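Local coordinates for assembly chaperone of ribosomal protein L4 (Acl4) (Chaetomium thermophilum, PDB 5TQB), which probably acts as a dedicated assembly chaperone that binds ribosomal protein L4 through an all-helical, TPR-type scaffold before L4 joins the ribosome, at residues E245-V250 and G269-R274; P229-L234 and T251-A256; E206-S211 and I239-E244; R297-W302 and A329-E334. All coordinates share one frame; numbering follows the deposited sequence.

Interaction 1: E245-V250 and G269-R274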
loop_
_atom_site.group_PDB
_atom_site.type_symbol
_atom_site.label_atom_id
_atom_site.label_comp_id
_atom_site.label_asym_id
_atom_site.label_seq_id
_atom_site.Cartn_x
_atom_site.Cartn_y
_atom_site.Cartn_z
ATOM N N GLU B 245 -6.773 11.248 -15.724
ATOM C CA GLU B 245 -7.903 10.341 -15.578
ATOM C C GLU B 245 -7.463 9.060 -14.875
ATOM O O GLU B 245 -8.148 8.566 -13.982
ATOM C CB GLU B 245 -8.512 10.012 -16.943
ATOM C CG GLU B 245 -8.986 11.231 -17.734
ATOM C CD GLU B 245 -7.913 11.814 -18.649
ATOM O OE1 GLU B 245 -8.263 12.644 -19.517
ATOM O OE2 GLU B 245 -6.725 11.445 -18.502
ATOM N N GLU B 246 -6.309 8.533 -15.269
ATOM C CA GLU B 246 -5.756 7.352 -14.622
ATOM C C GLU B 246 -5.278 7.691 -13.214
ATOM O O GLU B 246 -5.424 6.889 -12.294
ATOM C CB GLU B 246 -4.601 6.768 -15.439
ATOM C CG GLU B 246 -5.018 6.111 -16.753
ATOM C CD GLU B 246 -5.248 7.110 -17.879
ATOM O OE1 GLU B 246 -5.300 8.326 -17.599
ATOM O OE2 GLU B 246 -5.375 6.676 -19.045
ATOM N N ALA B 247 -4.709 8.881 -13.045
ATOM C CA ALA B 247 -4.214 9.300 -11.737
ATOM C C ALA B 247 -5.353 9.410 -10.730
ATOM O O ALA B 247 -5.165 9.142 -9.548
ATOM C CB ALA B 247 -3.484 10.617 -11.838
ATOM N N LEU B 248 -6.530 9.809 -11.207
ATOM C CA LEU B 248 -7.706 9.948 -10.349
ATOM C C LEU B 248 -8.101 8.615 -9.710
ATOM O O LEU B 248 -8.405 8.552 -8.515
ATOM C CB LEU B 248 -8.889 10.498 -11.149
ATOM C CG LEU B 248 -9.237 11.974 -10.944
ATOM C CD1 LEU B 248 -8.142 12.881 -11.476
ATOM C CD2 LEU B 248 -10.568 12.301 -11.605
ATOM N N GLU B 249 -8.099 7.556 -10.515
ATOM C CA GLU B 249 -8.432 6.219 -10.036
ATOM C C GLU B 249 -7.386 5.715 -9.046
ATOM O O GLU B 249 -7.730 5.176 -7.990
ATOM C CB GLU B 249 -8.560 5.254 -11.215
ATOM C CG GLU B 249 -9.709 5.600 -12.155
ATOM C CD GLU B 249 -9.745 4.734 -13.403
ATOM O OE1 GLU B 249 -8.685 4.193 -13.792
ATOM O OE2 GLU B 249 -10.837 4.594 -13.998
ATOM N N VAL B 250 -6.113 5.908 -9.376
ATOM C CA VAL B 250 -5.027 5.483 -8.498
ATOM C C VAL B 250 -5.060 6.233 -7.161
ATOM O O VAL B 250 -4.865 5.622 -6.109
ATOM C CB VAL B 250 -3.645 5.648 -9.171
ATOM C CG1 VAL B 250 -2.517 5.249 -8.219
ATOM C CG2 VAL B 250 -3.572 4.812 -10.438
ATOM N N GLY B 269 -5.851 16.145 -5.384
ATOM C CA GLY B 269 -6.383 17.478 -5.580
ATOM C C GLY B 269 -5.756 18.165 -6.778
ATOM O O GLY B 269 -6.444 18.828 -7.558
ATOM N N TYR B 270 -4.446 18.004 -6.926
ATOM C CA TYR B 270 -3.729 18.635 -8.025
ATOM C C TYR B 270 -4.093 17.975 -9.345
ATOM O O TYR B 270 -4.282 18.655 -10.357
ATOM C CB TYR B 270 -2.218 18.568 -7.805
ATOM C CG TYR B 270 -1.443 19.419 -8.786
ATOM C CD1 TYR B 270 -0.584 18.843 -9.712
ATOM C CD2 TYR B 270 -1.588 20.805 -8.797
ATOM C CE1 TYR B 270 0.118 19.621 -10.614
ATOM C CE2 TYR B 270 -0.889 21.590 -9.689
ATOM C CZ TYR B 270 -0.036 20.993 -10.596
ATOM O OH TYR B 270 0.662 21.770 -11.491
ATOM N N ALA B 271 -4.195 16.647 -9.331
ATOM C CA ALA B 271 -4.568 15.910 -10.533
ATOM C C ALA B 271 -5.943 16.356 -11.019
ATOM O O ALA B 271 -6.199 16.424 -12.220
ATOM C CB ALA B 271 -4.561 14.416 -10.267
ATOM N N ARG B 272 -6.822 16.668 -10.075
ATOM C CA ARG B 272 -8.182 17.056 -10.402
ATOM C C ARG B 272 -8.220 18.517 -10.842
ATOM O O ARG B 272 -9.041 18.904 -11.678
ATOM C CB ARG B 272 -9.099 16.794 -9.199
ATOM C CG ARG B 272 -9.396 15.308 -8.993
ATOM C CD ARG B 272 -10.027 15.008 -7.640
ATOM N NE ARG B 272 -10.398 13.598 -7.531
ATOM C CZ ARG B 272 -9.534 12.600 -7.351
ATOM N NH1 ARG B 272 -9.973 11.352 -7.272
ATOM N NH2 ARG B 272 -8.233 12.839 -7.252
ATOM N N TYR B 273 -7.307 19.318 -10.300
ATOM C CA TYR B 273 -7.169 20.716 -10.705
ATOM C C TYR B 273 -6.676 20.803 -12.146
ATOM O O TYR B 273 -7.197 21.588 -12.945
ATOM C CB TYR B 273 -6.194 21.445 -9.775
ATOM C CG TYR B 273 -5.935 22.880 -10.157
ATOM C CD1 TYR B 273 -4.928 23.206 -11.053
ATOM C CD2 TYR B 273 -6.691 23.913 -9.619
ATOM C CE1 TYR B 273 -4.683 24.515 -11.410
ATOM C CE2 TYR B 273 -6.452 25.230 -9.970
ATOM C CZ TYR B 273 -5.446 25.524 -10.867
ATOM O OH TYR B 273 -5.197 26.835 -11.221
ATOM N N ARG B 274 -5.667 19.996 -12.465
ATOM C CA ARG B 274 -5.095 19.949 -13.810
ATOM C C ARG B 274 -6.139 19.471 -14.803
ATOM O O ARG B 274 -6.277 20.021 -15.898
ATOM C CB ARG B 274 -3.889 19.003 -13.848
ATOM C CG ARG B 274 -2.721 19.449 -12.985
ATOM C CD ARG B 274 -1.937 20.541 -13.663
ATOM N NE ARG B 274 -1.213 20.030 -14.817
ATOM C CZ ARG B 274 -0.767 20.782 -15.818
ATOM N NH1 ARG B 274 -0.121 20.210 -16.823
ATOM N NH2 ARG B 274 -0.974 22.096 -15.820
#
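Leu248 lies against the flat guanidinium of Arg272, its CG 3.6 Å above the plane and over the centre of the group. Its CD1 lies back along the arginine's aliphatic chain, 3.7 Å from Arg272 CG, and also meets Ala271 CB at 4.1 Å. Beside this, the methyls of Ala247 and Ala271 pack together where the backbones come closest, with their CA atoms 6.7 Å apart. The small alanines are consistent with this close approach of helices 244-257 and 262-281, which follow each other as an antiparallel helical hairpin of the kind found in TPR-like arrays; the short segments approach to 9.3 Å at 153°. Arg272 extends from CG to NE (chi3 175°) and so carries its charge past its own helix to the neighbouring one. There NH1 makes a weak, bent bond to Leu248 O (3.4 Å, 137°), while NH2 is hydrogen-bonded to Gly268 O and Thr251 OG1. Trp302 of helix 291-313 takes the face opposite Leu248 in a cation-pi contact, sandwiching the group. A methionine in its place would probably leave Thr251 OG1 and Gly268 O without this donor and Trp302 without its cation.

Interaction 2: P229-L234 and T251-A256. With EDO (1,2-ethanediol), chain F.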
loop_
_atom_site.group_PDB
_atom_site.type_symbol
_atom_site.label_atom_id
_atom_site.label_comp_id
_atom_site.label_asym_id
_atom_site.label_seq_id
_atom_site.Cartn_x
_atom_site.Cartn_y
_atom_site.Cartn_z
ATOM N N PRO B 229 4.145 3.403 -1.445
ATOM C CA PRO B 229 5.089 4.455 -1.840
ATOM C C PRO B 229 5.398 4.427 -3.334
ATOM O O PRO B 229 5.597 5.469 -3.951
ATOM C CB PRO B 229 6.349 4.120 -1.026
ATOM C CG PRO B 229 5.877 3.268 0.083
ATOM C CD PRO B 229 4.777 2.450 -0.517
ATOM N N SER B 230 5.421 3.230 -3.904
ATOM C CA SER B 230 5.675 3.057 -5.324
ATOM C C SER B 230 4.522 3.627 -6.161
ATOM O O SER B 230 4.734 4.113 -7.276
ATOM C CB SER B 230 5.890 1.573 -5.631
ATOM O OG SER B 230 6.190 1.365 -6.996
ATOM N N ARG B 231 3.306 3.572 -5.622
ATOM C CA ARG B 231 2.135 4.088 -6.332
ATOM C C ARG B 231 2.026 5.603 -6.209
ATOM O O ARG B 231 1.364 6.247 -7.016
ATOM C CB ARG B 231 0.854 3.417 -5.835
ATOM C CG ARG B 231 0.478 2.166 -6.627
ATOM C CD ARG B 231 -0.035 1.063 -5.732
ATOM N NE ARG B 231 -1.348 1.370 -5.191
ATOM C CZ ARG B 231 -1.824 0.894 -4.046
ATOM N NH1 ARG B 231 -1.097 0.083 -3.290
ATOM N NH2 ARG B 231 -3.037 1.243 -3.653
ATOM N N VAL B 232 2.672 6.170 -5.199
ATOM C CA VAL B 232 2.752 7.615 -5.079
ATOM C C VAL B 232 3.606 8.138 -6.232
ATOM O O VAL B 232 3.207 9.063 -6.940
ATOM C CB VAL B 232 3.354 8.046 -3.727
ATOM C CG1 VAL B 232 3.555 9.564 -3.674
ATOM C CG2 VAL B 232 2.460 7.595 -2.586
ATOM N N SER B 233 4.771 7.525 -6.419
ATOM C CA SER B 233 5.664 7.873 -7.516
ATOM C C SER B 233 4.933 7.758 -8.844
ATOM O O SER B 233 5.116 8.586 -9.749
ATOM C CB SER B 233 6.888 6.958 -7.504
ATOM O OG SER B 233 7.562 6.962 -8.749
ATOM N N LEU B 234 4.092 6.735 -8.952
ATOM C CA LEU B 234 3.317 6.514 -10.166
ATOM C C LEU B 234 2.411 7.709 -10.468
ATOM O O LEU B 234 2.359 8.177 -11.603
ATOM C CB LEU B 234 2.481 5.242 -10.039
ATOM C CG LEU B 234 1.516 4.965 -11.189
ATOM C CD1 LEU B 234 2.283 4.727 -12.485
ATOM C CD2 LEU B 234 0.632 3.788 -10.850
ATOM N N THR B 251 -5.315 7.541 -7.193
ATOM C CA THR B 251 -5.349 8.328 -5.955
ATOM C C THR B 251 -6.554 7.979 -5.079
ATOM O O THR B 251 -6.491 8.108 -3.855
ATOM C CB THR B 251 -5.345 9.865 -6.211
ATOM O OG1 THR B 251 -6.409 10.225 -7.101
ATOM C CG2 THR B 251 -4.017 10.315 -6.788
ATOM N N GLU B 252 -7.647 7.543 -5.697
ATOM C CA GLU B 252 -8.835 7.184 -4.935
ATOM C C GLU B 252 -8.626 5.862 -4.189
ATOM O O GLU B 252 -9.027 5.734 -3.033
ATOM C CB GLU B 252 -10.066 7.116 -5.838
ATOM C CG GLU B 252 -11.366 7.047 -5.048
ATOM C CD GLU B 252 -12.589 7.444 -5.854
ATOM O OE1 GLU B 252 -12.482 8.358 -6.704
ATOM O OE2 GLU B 252 -13.665 6.846 -5.628
ATOM N N ARG B 253 -7.992 4.893 -4.847
ATOM C CA ARG B 253 -7.623 3.634 -4.198
ATOM C C ARG B 253 -6.666 3.893 -3.040
ATOM O O ARG B 253 -6.819 3.325 -1.961
ATOM C CB ARG B 253 -6.965 2.684 -5.206
ATOM C CG ARG B 253 -6.360 1.394 -4.614
ATOM C CD ARG B 253 -7.383 0.275 -4.493
ATOM N NE ARG B 253 -7.720 -0.298 -5.795
ATOM C CZ ARG B 253 -6.998 -1.223 -6.423
ATOM N NH1 ARG B 253 -5.883 -1.696 -5.880
ATOM N NH2 ARG B 253 -7.392 -1.676 -7.607
ATOM N N LEU B 254 -5.672 4.743 -3.267
ATOM C CA LEU B 254 -4.685 5.027 -2.236
ATOM C C LEU B 254 -5.328 5.601 -0.975
ATOM O O LEU B 254 -4.972 5.210 0.135
ATOM C CB LEU B 254 -3.603 5.966 -2.770
ATOM C CG LEU B 254 -2.603 5.333 -3.745
ATOM C CD1 LEU B 254 -1.763 6.400 -4.437
ATOM C CD2 LEU B 254 -1.696 4.340 -3.028
ATOM N N ILE B 255 -6.282 6.514 -1.149
ATOM C CA ILE B 255 -6.980 7.133 -0.021
ATOM C C ILE B 255 -7.900 6.130 0.670
ATOM O O ILE B 255 -8.187 6.252 1.863
ATOM C CB ILE B 255 -7.792 8.371 -0.484
ATOM C CG1 ILE B 255 -6.854 9.528 -0.828
ATOM C CG2 ILE B 255 -8.776 8.843 0.582
ATOM C CD1 ILE B 255 -6.038 10.068 0.350
ATOM N N ALA B 256 -8.361 5.139 -0.078
ATOM C CA ALA B 256 -9.156 4.072 0.507
ATOM C C ALA B 256 -8.301 3.167 1.417
ATOM O O ALA B 256 -8.842 2.378 2.190
ATOM C CB ALA B 256 -9.831 3.263 -0.587
HETATM C C1 EDO F . -11.455 6.787 -0.458
HETATM O O1 EDO F . -12.003 6.430 -1.709
HETATM C C2 EDO F . -12.265 6.158 0.654
HETATM O O2 EDO F . -11.731 6.535 1.907
#
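Arg231 and Leu254 mark the nearest approach of the two helical segments, their CA atoms 8.0 Å apart, a separation that side chains must fill. The two side chains run past one another head to tail, and Leu254 CD2 lies over one face of the Arg231 guanidinium, 3.3 Å above the plane and offset toward its rim. The same methyl is 3.4 Å from Arg231 NH2 and 3.9 Å from Arg231 CB, filling the inside of the bend in the arginine. That bend, at chi2 (140°) and chi3 (71°), folds the charged end back over the leucine. Arg253 adds its aliphatic part: its CG approaches Arg231 NH2 obliquely at 3.5 Å. The two guanidinium planes are turned 57° apart, and Arg231 NH2 stays 4.7 Å from Arg253 NH1, not touching. The positive charge of Arg231 is answered elsewhere, by a salt bridge from NH2 to Glu257 and a hydrogen bond from NH1 to Pro226 O. With a leucine at this position, Glu257 would probably lose its charged mate and Pro226 O its donor. On the far side of helix 244-257, a 1,2-ethanediol, probably from the crystallisation liquor, makes a weak bond to Glu252 O and rests on Ile255 and Ala256. The contact joins helix 228-240 to helix 244-257, its successor in an all-helical, TPR-like array. Trp215, from a loop, packs on both Arg231 and Arg253, while helix 262-281 supplies Leu267 against Val232 and Val264 against Leu254.

Interaction 3: E206-S211 and I239-E244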
loop_
_atom_site.group_PDB
_atom_site.type_symbol
_atom_site.label_atom_id
_atom_site.label_comp_id
_atom_site.label_asym_id
_atom_site.label_seq_id
_atom_site.Cartn_x
_atom_site.Cartn_y
_atom_site.Cartn_z
ATOM N N GLU B 206 3.015 5.166 -23.090
ATOM C CA GLU B 206 2.947 3.769 -23.501
ATOM C C GLU B 206 3.425 2.843 -22.384
ATOM O O GLU B 206 2.799 1.818 -22.101
ATOM C CB GLU B 206 3.805 3.566 -24.748
ATOM C CG GLU B 206 3.692 2.194 -25.389
ATOM C CD GLU B 206 4.618 2.038 -26.584
ATOM O OE1 GLU B 206 4.210 1.400 -27.579
ATOM O OE2 GLU B 206 5.755 2.557 -26.528
ATOM N N ALA B 207 4.529 3.220 -21.745
ATOM C CA ALA B 207 5.112 2.427 -20.669
ATOM C C ALA B 207 4.209 2.404 -19.443
ATOM O O ALA B 207 4.012 1.355 -18.830
ATOM C CB ALA B 207 6.480 2.972 -20.299
ATOM N N LEU B 208 3.663 3.561 -19.085
ATOM C CA LEU B 208 2.813 3.669 -17.905
ATOM C C LEU B 208 1.501 2.907 -18.082
ATOM O O LEU B 208 1.005 2.277 -17.146
ATOM C CB LEU B 208 2.525 5.137 -17.605
ATOM C CG LEU B 208 3.660 5.932 -16.956
ATOM C CD1 LEU B 208 3.315 7.412 -16.912
ATOM C CD2 LEU B 208 3.977 5.425 -15.557
ATOM N N ARG B 209 0.945 2.970 -19.286
ATOM C CA ARG B 209 -0.272 2.239 -19.616
ATOM C C ARG B 209 -0.024 0.740 -19.482
ATOM O O ARG B 209 -0.928 -0.023 -19.135
ATOM C CB ARG B 209 -0.709 2.571 -21.046
ATOM C CG ARG B 209 -2.150 3.049 -21.195
ATOM C CD ARG B 209 -2.246 4.238 -22.149
ATOM N NE ARG B 209 -1.444 4.046 -23.357
ATOM C CZ ARG B 209 -1.014 5.030 -24.146
ATOM N NH1 ARG B 209 -1.301 6.297 -23.867
ATOM N NH2 ARG B 209 -0.288 4.745 -25.216
ATOM N N ARG B 210 1.210 0.325 -19.749
ATOM C CA ARG B 210 1.576 -1.082 -19.646
ATOM C C ARG B 210 1.712 -1.528 -18.193
ATOM O O ARG B 210 1.270 -2.619 -17.833
ATOM C CB ARG B 210 2.878 -1.357 -20.391
ATOM C CG ARG B 210 3.380 -2.767 -20.190
ATOM C CD ARG B 210 4.305 -3.193 -21.295
ATOM N NE ARG B 210 4.708 -4.583 -21.133
ATOM C CZ ARG B 210 5.508 -5.231 -21.969
ATOM N NH1 ARG B 210 5.995 -4.616 -23.038
ATOM N NH2 ARG B 210 5.822 -6.498 -21.734
ATOM N N SER B 211 2.327 -0.689 -17.364
ATOM C CA SER B 211 2.504 -1.009 -15.956
ATOM C C SER B 211 1.157 -1.116 -15.256
ATOM O O SER B 211 0.964 -1.977 -14.403
ATOM C CB SER B 211 3.355 0.054 -15.262
ATOM O OG SER B 211 2.656 1.282 -15.166
ATOM N N ILE B 239 0.512 12.439 -13.768
ATOM C CA ILE B 239 0.148 13.841 -13.918
ATOM C C ILE B 239 1.150 14.523 -14.850
ATOM O O ILE B 239 0.789 15.396 -15.635
ATOM C CB ILE B 239 0.111 14.561 -12.559
ATOM C CG1 ILE B 239 -0.931 13.914 -11.651
ATOM C CG2 ILE B 239 -0.243 16.032 -12.730
ATOM C CD1 ILE B 239 -0.791 14.299 -10.194
ATOM N N GLU B 240 2.406 14.097 -14.762
ATOM C CA GLU B 240 3.475 14.633 -15.587
ATOM C C GLU B 240 3.154 14.501 -17.074
ATOM O O GLU B 240 3.283 15.469 -17.826
ATOM C CB GLU B 240 4.789 13.913 -15.272
ATOM C CG GLU B 240 6.011 14.469 -16.003
ATOM C CD GLU B 240 6.493 15.794 -15.437
ATOM O OE1 GLU B 240 6.624 15.896 -14.198
ATOM O OE2 GLU B 240 6.743 16.730 -16.229
ATOM N N VAL B 241 2.729 13.309 -17.490
ATOM C CA VAL B 241 2.483 13.032 -18.907
ATOM C C VAL B 241 0.994 13.039 -19.269
ATOM O O VAL B 241 0.572 12.357 -20.207
ATOM C CB VAL B 241 3.115 11.689 -19.332
ATOM C CG1 VAL B 241 4.621 11.713 -19.094
ATOM C CG2 VAL B 241 2.481 10.544 -18.581
ATOM N N ASP B 242 0.208 13.804 -18.514
ATOM C CA ASP B 242 -1.173 14.136 -18.879
ATOM C C ASP B 242 -2.137 12.950 -18.897
ATOM O O ASP B 242 -3.010 12.871 -19.764
ATOM C CB ASP B 242 -1.212 14.839 -20.241
ATOM C CG ASP B 242 -0.330 16.072 -20.286
ATOM O OD1 ASP B 242 -0.781 17.139 -19.814
ATOM O OD2 ASP B 242 0.812 15.973 -20.789
HETATM N N MSE B 243 -1.976 12.036 -17.943
HETATM C CA MSE B 243 -2.924 10.944 -17.751
HETATM C C MSE B 243 -3.615 11.113 -16.398
HETATM O O MSE B 243 -3.560 10.236 -15.529
HETATM C CB MSE B 243 -2.216 9.591 -17.848
HETATM C CG MSE B 243 -1.991 9.115 -19.278
HETATM SE SE MSE B 243 -1.086 7.384 -19.354
HETATM C CE MSE B 243 0.641 7.997 -18.796
ATOM N N GLU B 244 -4.261 12.262 -16.230
ATOM C CA GLU B 244 -4.905 12.607 -14.972
ATOM C C GLU B 244 -6.073 11.670 -14.675
ATOM O O GLU B 244 -6.328 11.335 -13.519
ATOM C CB GLU B 244 -5.392 14.059 -14.994
ATOM C CG GLU B 244 -4.278 15.088 -15.148
ATOM C CD GLU B 244 -3.959 15.436 -16.605
ATOM O OE1 GLU B 244 -4.429 14.732 -17.527
ATOM O OE2 GLU B 244 -3.233 16.431 -16.822
#
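Leu208 points its CD1 methyl into the turn that follows helix 228-240, where the methyls of Val241 and Met243 receive it. Met243, present as selenomethionine, makes the tighter approach: its CE is 3.3 Å from Leu208 CD1, a close fit for two methyls, and 3.6 Å from Leu208 CB. Val241 CG2 meets the same CD1 at 3.6 Å. Leu208 meets both side chains at a slant, its CD1 touching each. The last torsion of Met243 (chi3 -72°) turns CE out of the line of its chain and onto the leucine. Exposed Arg209 passes by with its aliphatic part, CD 4.4 Å from the selenium atom SE of Met243. Behind these side chains lies a Schellman motif that closes the helix: Asp242, with positive phi (66°), is its C-prime residue, Met243 N turns back to Leu238 O, and Asp242 N bonds weakly to Ile239 O. Met243 then occupies the N-cap position of helix 244-257, a turn geometry consistent with Val241 and Met243 facing the same helix. On the other helix, Ser211 OG donates to Leu208 O at 2.8 Å, tilted out of the carbonyl plane, and Arg205 NE bonds to Val241 O. This contact ties helix 201-212 to the elbow between helices 228-240 and 244-257 of the helical array. Ala192 and Ile196 of helix 185-197 back Leu208 and Val241 respectively, and Leu234, Leu237 and Leu238 of helix 228-240 also touch Leu208.

Interaction 4: R297-W302 and A329-E334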
loop_
_atom_site.group_PDB
_atom_site.type_symbol
_atom_site.label_atom_id
_atom_site.label_comp_id
_atom_site.label_asym_id
_atom_site.label_seq_id
_atom_site.Cartn_x
_atom_site.Cartn_y
_atom_site.Cartn_z
ATOM N N ARG B 297 -14.532 21.477 -8.223
ATOM C CA ARG B 297 -15.154 21.407 -6.907
ATOM C C ARG B 297 -14.536 20.274 -6.097
ATOM O O ARG B 297 -14.157 20.469 -4.942
ATOM C CB ARG B 297 -16.666 21.230 -7.021
ATOM C CG ARG B 297 -17.400 22.538 -7.266
ATOM C CD ARG B 297 -18.894 22.342 -7.392
ATOM N NE ARG B 297 -19.573 23.620 -7.597
ATOM C CZ ARG B 297 -19.952 24.098 -8.778
ATOM N NH1 ARG B 297 -19.741 23.407 -9.894
ATOM N NH2 ARG B 297 -20.553 25.277 -8.841
ATOM N N SER B 298 -14.414 19.099 -6.710
ATOM C CA SER B 298 -13.786 17.962 -6.041
ATOM C C SER B 298 -12.303 18.219 -5.792
ATOM O O SER B 298 -11.749 17.749 -4.803
ATOM C CB SER B 298 -13.980 16.669 -6.840
ATOM O OG SER B 298 -13.807 16.887 -8.226
ATOM N N SER B 299 -11.662 18.970 -6.681
ATOM C CA SER B 299 -10.268 19.343 -6.476
ATOM C C SER B 299 -10.150 20.134 -5.179
ATOM O O SER B 299 -9.254 19.897 -4.372
ATOM C CB SER B 299 -9.748 20.166 -7.658
ATOM O OG SER B 299 -8.412 20.590 -7.437
ATOM N N ARG B 300 -11.083 21.059 -4.980
ATOM C CA ARG B 300 -11.114 21.879 -3.776
ATOM C C ARG B 300 -11.332 21.024 -2.524
ATOM O O ARG B 300 -10.726 21.274 -1.479
ATOM C CB ARG B 300 -12.224 22.922 -3.887
ATOM C CG ARG B 300 -12.084 24.079 -2.919
ATOM C CD ARG B 300 -13.439 24.518 -2.391
ATOM N NE ARG B 300 -14.397 24.793 -3.458
ATOM C CZ ARG B 300 -15.708 24.918 -3.271
ATOM N NH1 ARG B 300 -16.226 24.784 -2.057
ATOM N NH2 ARG B 300 -16.507 25.172 -4.299
ATOM N N LYS B 301 -12.202 20.022 -2.634
ATOM C CA LYS B 301 -12.513 19.139 -1.511
ATOM C C LYS B 301 -11.288 18.332 -1.095
ATOM O O LYS B 301 -11.020 18.159 0.092
ATOM C CB LYS B 301 -13.659 18.193 -1.874
ATOM C CG LYS B 301 -14.996 18.892 -2.074
ATOM C CD LYS B 301 -16.052 17.955 -2.651
ATOM C CE LYS B 301 -17.330 18.709 -3.013
ATOM N NZ LYS B 301 -18.342 17.846 -3.693
ATOM N N TRP B 302 -10.545 17.844 -2.081
ATOM C CA TRP B 302 -9.323 17.100 -1.814
ATOM C C TRP B 302 -8.278 17.991 -1.144
ATOM O O TRP B 302 -7.608 17.570 -0.200
ATOM C CB TRP B 302 -8.766 16.506 -3.110
ATOM C CG TRP B 302 -9.422 15.217 -3.515
ATOM C CD1 TRP B 302 -10.694 15.052 -3.979
ATOM C CD2 TRP B 302 -8.831 13.911 -3.496
ATOM N NE1 TRP B 302 -10.933 13.727 -4.248
ATOM C CE2 TRP B 302 -9.806 13.005 -3.959
ATOM C CE3 TRP B 302 -7.573 13.423 -3.132
ATOM C CZ2 TRP B 302 -9.560 11.636 -4.071
ATOM C CZ3 TRP B 302 -7.332 12.061 -3.239
ATOM C CH2 TRP B 302 -8.320 11.185 -3.705
ATOM N N ALA B 329 -7.404 28.978 -3.360
ATOM C CA ALA B 329 -7.683 30.390 -3.607
ATOM C C ALA B 329 -7.936 30.629 -5.089
ATOM O O ALA B 329 -8.785 31.443 -5.467
ATOM C CB ALA B 329 -6.526 31.245 -3.130
ATOM N N SER B 330 -7.200 29.903 -5.923
ATOM C CA SER B 330 -7.344 30.002 -7.368
ATOM C C SER B 330 -8.694 29.479 -7.862
ATOM O O SER B 330 -9.370 30.141 -8.651
ATOM C CB SER B 330 -6.221 29.236 -8.051
ATOM O OG SER B 330 -6.562 28.937 -9.391
ATOM N N ILE B 331 -9.078 28.289 -7.406
ATOM C CA ILE B 331 -10.366 27.705 -7.776
ATOM C C ILE B 331 -11.514 28.617 -7.355
ATOM O O ILE B 331 -12.519 28.729 -8.057
ATOM C CB ILE B 331 -10.562 26.312 -7.130
ATOM C CG1 ILE B 331 -9.548 25.318 -7.691
ATOM C CG2 ILE B 331 -11.966 25.776 -7.398
ATOM C CD1 ILE B 331 -9.472 24.018 -6.914
ATOM N N ILE B 332 -11.357 29.265 -6.206
ATOM C CA ILE B 332 -12.385 30.148 -5.671
ATOM C C ILE B 332 -12.615 31.345 -6.581
ATOM O O ILE B 332 -13.759 31.714 -6.852
ATOM C CB ILE B 332 -12.012 30.631 -4.255
ATOM C CG1 ILE B 332 -12.228 29.494 -3.255
ATOM C CG2 ILE B 332 -12.851 31.845 -3.845
ATOM C CD1 ILE B 332 -11.688 29.769 -1.869
ATOM N N GLY B 333 -11.528 31.950 -7.045
ATOM C CA GLY B 333 -11.610 33.131 -7.887
ATOM C C GLY B 333 -12.358 32.880 -9.182
ATOM O O GLY B 333 -13.026 33.771 -9.704
ATOM N N GLU B 334 -12.249 31.658 -9.694
ATOM C CA GLU B 334 -12.859 31.302 -10.970
ATOM C C GLU B 334 -14.267 30.735 -10.807
ATOM O O GLU B 334 -14.928 30.429 -11.798
ATOM C CB GLU B 334 -11.995 30.271 -11.694
ATOM C CG GLU B 334 -10.522 30.640 -11.793
ATOM C CD GLU B 334 -10.285 31.924 -12.568
ATOM O OE1 GLU B 334 -9.675 32.854 -12.000
ATOM O OE2 GLU B 334 -10.699 32.000 -13.745
#
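Ile331 inserts its CD1 methyl between Ser299 and Arg300, joining the last two helices of the chain, 291-313 and 318-333. The segments run roughly opposite ways, an antiparallel helical hairpin, as in TPR-like arrays, and their CA atoms come nearest at Arg300 and Ile331, 7.1 Å apart. The contact is van der Waals packing that rests largely on this one isoleucine. Its chain reaches out with CG1 anti to the carbonyl carbon (chi1 -66°) and CD1 extended beyond it (chi2 168°), which sets the methyl against the neighbouring helix rather than along its own. CD1 lies 3.9 Å from Ser299 CB and 4.2 Å from Arg300 CB, so it meets the root of the arginine and not its charged end. Arg300 is partly exposed and borders the contact from its outer side. Tyr273 of helix 262-281 and Trp296 of helix 291-313 also pack on Ile331, extending the apolar surface around it.

Polar bonds come from outside the pair. Ser299 OG, anti to its own backbone N, hydrogen-bonds to Gly269 O, which satisfies the buried hydroxyl beside the isoleucine. Ser330 OG is hydrogen-bonded to Tyr273 OH, so both helices of the hairpin are pinned to helix 262-281. Ile331 CD1 makes its nearest approach to the opposite segment at Ser299 OG, 3.6 Å away, with Arg300 N at 3.9 Å.

In the fold
The four contacts follow the C-terminal part of one helical array. Along the chain, both segments of interaction 3 precede those of interaction 1, and interaction 4 comes last; interaction 2 crosses both 1 and 3. Interactions 1 and 2 share helix 244-257 and have centres about 11 Å apart, while 2 and 3 share helix 228-240, with centres about 14 Å apart. Interactions 1 and 4, their centres also about 14 Å apart, meet where helices 262-281 and 291-313 touch. Interactions 3 and 4 have centres about 25 Å apart and do not touch. Packing thus passes from helix to helix up to the C-terminal end. Interactions 1 to 3 also lie within reach of another protein's chain, consistent with a ligand-binding chaperone surface.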